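Possible acyl-[acyl-carrier protein] desaturase DESA2 (acyl-[acp] desaturase) (stearoyl-acp desaturase) (Mycobacterium tuberculosis, PDB 1ZA0) is probably an iron-dependent desaturase of acyl chains carried on acyl carrier protein, acting in mycobacterial fatty acid biosynthesis. Local coordinates at residues 148-153 and 212-217; 155-160 and 252-257. One frame throughout, in Å; residues are numbered along the deposited sequence.

Both contacts use helix 148-172, and their centres lie about 12 Å apart on the same side of the chain's centre. In contact 1 the first residues of that helix receive helix 208-221; in contact 2 its following turns receive helix 247-260. Along the chain the order is 148-153, 155-160, 212-217, 252-257, so the two pairings cross. They also touch directly: I215 CG2 of contact 1 packs at 4.0 Å from F157 CZ of contact 2. Two helices from the C-terminal part of the chain are thus laid against successive turns of the helix that carries the metal ligand E159, so the two buried contacts adjoin along this helix.

Contact 1 (148-153 and 212-217); sequences QVETLV and IAAIAA
V149, E150 and V153, on the opening turns of helix 148-172 of the four-helix bundle, form the surface against which A214 and I215 of helix 208-221 are packed. The axes of segments 148-153 and 212-217 approach to 9.0 Å with a crossing angle of -50°, close to the value for i±4 ridges packed in i±4 grooves, and V149 and V153 have that spacing. A214 CB enters among three side chains, meeting E150 CG at 3.9 Å, V153 CG2 at 4.0 Å and V149 CG1 at 4.2 Å; with only a methyl group at this point, the CA atoms of E150 and A214 come within 5.2 Å. The fork of V153 serves both partners. Its CG1 lies anti to the backbone N (chi1 167°) and reaches I215 CG1 at 3.8 Å, while CG2 covers A214; the V153 and I215 side chains meet at about a right angle. E150 touches A214 through CG, while its OE1 accepts a hydrogen bond from T147 N, just ahead of the helix. Around the pair, V149 also rests on L10 of helix 9-27, L152 faces helix 176-206 through L199, V200 and C203, and I215 touches L263, so helix 208-221 is fastened between the bundle and the C-terminal loop.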
loop_
_atom_site.group_PDB
_atom_site.type_symbol
_atom_site.label_atom_id
_atom_site.label_comp_id
_atom_site.label_asym_id
_atom_site.label_seq_id
_atom_site.Cartn_x
_atom_site.Cartn_y
_atom_site.Cartn_z
ATOM N N GLN A 148 -15.219 4.882 13.680
ATOM C CA GLN A 148 -15.386 4.937 12.225
ATOM C C GLN A 148 -14.490 6.024 11.585
ATOM O O GLN A 148 -13.980 5.811 10.510
ATOM C CB GLN A 148 -16.842 5.176 11.801
ATOM N N VAL A 149 -14.301 7.142 12.272
ATOM C CA VAL A 149 -13.602 8.310 11.743
ATOM C C VAL A 149 -12.134 8.055 11.858
ATOM O O VAL A 149 -11.403 8.312 10.930
ATOM C CB VAL A 149 -14.002 9.645 12.467
ATOM C CG1 VAL A 149 -13.060 10.807 12.136
ATOM C CG2 VAL A 149 -15.432 9.999 12.098
ATOM N N GLU A 150 -11.720 7.548 13.000
ATOM C CA GLU A 150 -10.371 7.068 13.214
ATOM C C GLU A 150 -9.910 6.058 12.149
ATOM O O GLU A 150 -8.763 6.117 11.716
ATOM C CB GLU A 150 -10.234 6.459 14.601
ATOM C CG GLU A 150 -9.908 7.485 15.674
ATOM C CD GLU A 150 -10.026 6.941 17.120
ATOM O OE1 GLU A 150 -10.464 5.800 17.323
ATOM O OE2 GLU A 150 -9.687 7.687 18.045
ATOM N N THR A 151 -10.830 5.236 11.686
ATOM C CA THR A 151 -10.553 4.183 10.750
ATOM C C THR A 151 -10.349 4.805 9.353
ATOM O O THR A 151 -9.443 4.367 8.605
ATOM C CB THR A 151 -11.721 3.135 10.740
ATOM O OG1 THR A 151 -11.736 2.382 11.973
ATOM C CG2 THR A 151 -11.520 2.067 9.708
ATOM N N LEU A 152 -11.212 5.782 8.987
ATOM C CA LEU A 152 -11.122 6.385 7.670
ATOM C C LEU A 152 -9.860 7.209 7.590
ATOM O O LEU A 152 -9.224 7.232 6.550
ATOM C CB LEU A 152 -12.368 7.210 7.302
ATOM C CG LEU A 152 -13.686 6.454 7.186
ATOM C CD1 LEU A 152 -14.945 7.466 7.126
ATOM C CD2 LEU A 152 -13.671 5.524 5.979
ATOM N N VAL A 153 -9.496 7.882 8.682
ATOM C CA VAL A 153 -8.306 8.701 8.735
ATOM C C VAL A 153 -7.046 7.788 8.597
ATOM O O VAL A 153 -6.177 8.092 7.830
ATOM C CB VAL A 153 -8.241 9.484 10.033
ATOM C CG1 VAL A 153 -6.848 10.103 10.263
ATOM C CG2 VAL A 153 -9.384 10.604 10.026
ATOM N N ILE A 212 -10.325 16.098 13.200
ATOM C CA ILE A 212 -9.063 16.728 13.513
ATOM C C ILE A 212 -8.289 15.968 14.592
ATOM O O ILE A 212 -7.065 15.761 14.444
ATOM C CB ILE A 212 -9.232 18.261 13.843
ATOM C CG1 ILE A 212 -9.677 19.016 12.573
ATOM C CG2 ILE A 212 -7.941 18.875 14.365
ATOM C CD1 ILE A 212 -10.015 20.502 12.752
ATOM N N ALA A 213 -8.981 15.561 15.649
ATOM C CA ALA A 213 -8.351 14.802 16.714
ATOM C C ALA A 213 -7.831 13.469 16.206
ATOM O O ALA A 213 -6.791 13.058 16.614
ATOM C CB ALA A 213 -9.351 14.551 17.875
ATOM N N ALA A 214 -8.603 12.815 15.355
ATOM C CA ALA A 214 -8.178 11.574 14.744
ATOM C C ALA A 214 -6.920 11.806 13.879
ATOM O O ALA A 214 -5.978 11.038 13.953
ATOM C CB ALA A 214 -9.297 10.963 13.976
ATOM N N ILE A 215 -6.861 12.906 13.141
ATOM C CA ILE A 215 -5.720 13.170 12.286
ATOM C C ILE A 215 -4.502 13.443 13.130
ATOM O O ILE A 215 -3.384 12.947 12.834
ATOM C CB ILE A 215 -6.030 14.343 11.294
ATOM C CG1 ILE A 215 -7.128 13.934 10.317
ATOM C CG2 ILE A 215 -4.735 14.773 10.588
ATOM C CD1 ILE A 215 -7.762 15.095 9.523
ATOM N N ALA A 216 -4.690 14.194 14.215
ATOM C CA ALA A 216 -3.582 14.467 15.141
ATOM C C ALA A 216 -3.002 13.200 15.735
ATOM O O ALA A 216 -1.787 13.018 15.752
ATOM C CB ALA A 216 -4.036 15.430 16.275
ATOM N N ALA A 217 -3.865 12.297 16.160
ATOM C CA ALA A 217 -3.412 11.068 16.843
ATOM C C ALA A 217 -2.672 10.103 15.882
ATOM O O ALA A 217 -1.643 9.534 16.248
ATOM C CB ALA A 217 -4.597 10.377 17.501
#

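Contact 2 (155-160 and 252-257); sequences MAFYER and QLISDR. With MN (manganese (II) ion), chain B.
D256 OD2 accepts a hydrogen bond from water 1 at 2.7 Å, and the same water accepts from R160 NH2 at 3.2 Å. This bridge joins opposite charges whose nearest atoms, R160 NH2 and D256 OD2, stand 4.3 Å apart, too far for a direct salt bridge. The carboxylate is steadied from its own helix as well, since Q252 NE2 donates to D256 OD1 from above the carboxylate plane in a nearly straight bond (164°). R160 points its chain away from its own backbone N (chi1 -174°) and stays extended from CG to NE. On the way its methylenes run alongside L253 in the opposite sense, with L253 CD1 4.1 Å from R160 CG, and at the far end the guanidinium lays one face over the backbone of D256 and R257, with water 1 in plane at its edge. R257 crosses R160 at a slant, its chain bent at chi2 and chi3. Its CG makes an off-centre CH-pi contact with the F157 ring, 4.1 Å from the centroid, and I254 CG2 packs against F157 CE1 at 4.0 Å. R160 NH1 and R257 NH1 come to 3.6 Å of each other, the guanidinium planes nearly perpendicular (88°). Next to R160, E159 chelates the manganese through both carboxylate oxygens, joined by E107, E189 and H192. Both arginine NH1 atoms form salt bridges to E193 OE2 on helix 176-206, joining helices 148-172, 176-206 and 247-260; the first of these carries the ligand E159, the second E189 and H192. The shared carboxylate would probably balance the two like charges that meet there.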
loop_
_atom_site.group_PDB
_atom_site.type_symbol
_atom_site.label_atom_id
_atom_site.label_comp_id
_atom_site.label_asym_id
_atom_site.label_seq_id
_atom_site.Cartn_x
_atom_site.Cartn_y
_atom_site.Cartn_z
ATOM N N MET A 155 -6.827 4.791 7.200
ATOM C CA MET A 155 -6.760 4.291 5.868
ATOM C C MET A 155 -6.277 5.338 4.853
ATOM O O MET A 155 -5.520 4.992 3.938
ATOM C CB MET A 155 -8.092 3.743 5.424
ATOM C CG MET A 155 -8.515 2.470 6.125
ATOM S SD MET A 155 -7.300 1.138 6.038
ATOM C CE MET A 155 -7.332 0.887 4.205
ATOM N N ALA A 156 -6.627 6.611 5.050
ATOM C CA ALA A 156 -6.156 7.618 4.132
ATOM C C ALA A 156 -4.646 7.771 4.196
ATOM O O ALA A 156 -3.963 7.875 3.142
ATOM C CB ALA A 156 -6.885 8.996 4.410
ATOM N N PHE A 157 -4.109 7.796 5.404
ATOM C CA PHE A 157 -2.687 7.926 5.560
ATOM C C PHE A 157 -1.948 6.667 5.061
ATOM O O PHE A 157 -0.869 6.751 4.523
ATOM C CB PHE A 157 -2.341 8.128 7.017
ATOM C CG PHE A 157 -2.424 9.525 7.469
ATOM C CD1 PHE A 157 -1.477 10.442 7.074
ATOM C CD2 PHE A 157 -3.440 9.931 8.372
ATOM C CE1 PHE A 157 -1.526 11.752 7.505
ATOM C CE2 PHE A 157 -3.494 11.283 8.828
ATOM C CZ PHE A 157 -2.549 12.182 8.377
ATOM N N TYR A 158 -2.510 5.512 5.390
ATOM C CA TYR A 158 -1.897 4.237 5.115
ATOM C C TYR A 158 -1.850 3.994 3.585
ATOM O O TYR A 158 -0.812 3.599 3.062
ATOM C CB TYR A 158 -2.664 3.106 5.845
ATOM C CG TYR A 158 -2.104 1.708 5.573
ATOM C CD1 TYR A 158 -0.999 1.257 6.279
ATOM C CD2 TYR A 158 -2.652 0.880 4.607
ATOM C CE1 TYR A 158 -0.453 -0.011 6.057
ATOM C CE2 TYR A 158 -2.107 -0.408 4.373
ATOM C CZ TYR A 158 -0.993 -0.827 5.095
ATOM O OH TYR A 158 -0.415 -2.081 4.918
ATOM N N GLU A 159 -2.927 4.311 2.877
ATOM C CA GLU A 159 -2.907 4.309 1.438
ATOM C C GLU A 159 -1.954 5.323 0.842
ATOM O O GLU A 159 -1.325 5.044 -0.163
ATOM C CB GLU A 159 -4.303 4.457 0.838
ATOM C CG GLU A 159 -5.203 3.296 1.191
ATOM C CD GLU A 159 -4.805 2.061 0.347
ATOM O OE1 GLU A 159 -3.776 2.154 -0.416
ATOM O OE2 GLU A 159 -5.501 1.057 0.369
ATOM N N ARG A 160 -1.789 6.477 1.473
ATOM C CA ARG A 160 -0.826 7.424 0.949
ATOM C C ARG A 160 0.609 6.874 1.128
ATOM O O ARG A 160 1.405 7.024 0.259
ATOM C CB ARG A 160 -0.944 8.777 1.651
ATOM C CG ARG A 160 -0.023 9.865 1.015
ATOM C CD ARG A 160 -0.316 11.272 1.529
ATOM N NE ARG A 160 0.296 12.314 0.721
ATOM C CZ ARG A 160 -0.291 13.094 -0.171
ATOM N NH1 ARG A 160 -1.572 12.986 -0.460
ATOM N NH2 ARG A 160 0.454 13.992 -0.798
ATOM N N GLN A 252 7.458 13.695 5.616
ATOM C CA GLN A 252 6.954 14.534 4.552
ATOM C C GLN A 252 5.497 14.185 4.114
ATOM O O GLN A 252 4.692 15.101 3.944
ATOM C CB GLN A 252 7.849 14.512 3.308
ATOM C CG GLN A 252 7.671 15.698 2.355
ATOM C CD GLN A 252 7.728 17.053 3.109
ATOM O OE1 GLN A 252 8.757 17.362 3.690
ATOM N NE2 GLN A 252 6.606 17.818 3.131
ATOM N N LEU A 253 5.166 12.909 3.889
ATOM C CA LEU A 253 3.811 12.596 3.340
ATOM C C LEU A 253 2.740 12.946 4.387
ATOM O O LEU A 253 1.652 13.325 4.022
ATOM C CB LEU A 253 3.638 11.148 2.849
ATOM C CG LEU A 253 3.628 10.005 3.839
ATOM C CD1 LEU A 253 2.228 9.767 4.417
ATOM C CD2 LEU A 253 4.167 8.708 3.194
ATOM N N ILE A 254 3.057 12.803 5.669
ATOM C CA ILE A 254 2.125 13.188 6.700
ATOM C C ILE A 254 1.808 14.709 6.628
ATOM O O ILE A 254 0.674 15.106 6.723
ATOM C CB ILE A 254 2.615 12.862 8.086
ATOM C CG1 ILE A 254 2.612 11.367 8.346
ATOM C CG2 ILE A 254 1.664 13.516 9.164
ATOM C CD1 ILE A 254 3.569 10.959 9.528
ATOM N N SER A 255 2.844 15.533 6.537
ATOM C CA SER A 255 2.699 16.966 6.269
ATOM C C SER A 255 1.898 17.272 5.005
ATOM O O SER A 255 0.990 18.072 5.044
ATOM C CB SER A 255 4.089 17.598 6.144
ATOM O OG SER A 255 4.014 18.991 5.960
ATOM N N ASP A 256 2.220 16.634 3.895
ATOM C CA ASP A 256 1.466 16.808 2.668
ATOM C C ASP A 256 -0.014 16.400 2.779
ATOM O O ASP A 256 -0.853 17.020 2.161
ATOM C CB ASP A 256 2.069 16.033 1.503
ATOM C CG ASP A 256 3.538 16.368 1.211
ATOM O OD1 ASP A 256 4.028 17.466 1.570
ATOM O OD2 ASP A 256 4.254 15.533 0.584
ATOM N N ARG A 257 -0.324 15.351 3.509
ATOM C CA ARG A 257 -1.690 14.890 3.593
ATOM C C ARG A 257 -2.514 15.897 4.428
ATOM O O ARG A 257 -3.646 16.221 4.093
ATOM C CB ARG A 257 -1.713 13.495 4.199
ATOM C CG ARG A 257 -3.050 12.873 4.377
ATOM C CD ARG A 257 -3.732 12.650 3.103
ATOM N NE ARG A 257 -4.634 13.753 2.789
ATOM C CZ ARG A 257 -5.233 13.883 1.646
ATOM N NH1 ARG A 257 -5.040 12.982 0.673
ATOM N NH2 ARG A 257 -6.077 14.887 1.464
HETATM MN MN MN B . -4.188 0.134 -1.379
HETATM O O HOH W 1 3.364 13.078 0.001
HETATM O O HOH W 2 -2.861 -0.397 0.252
#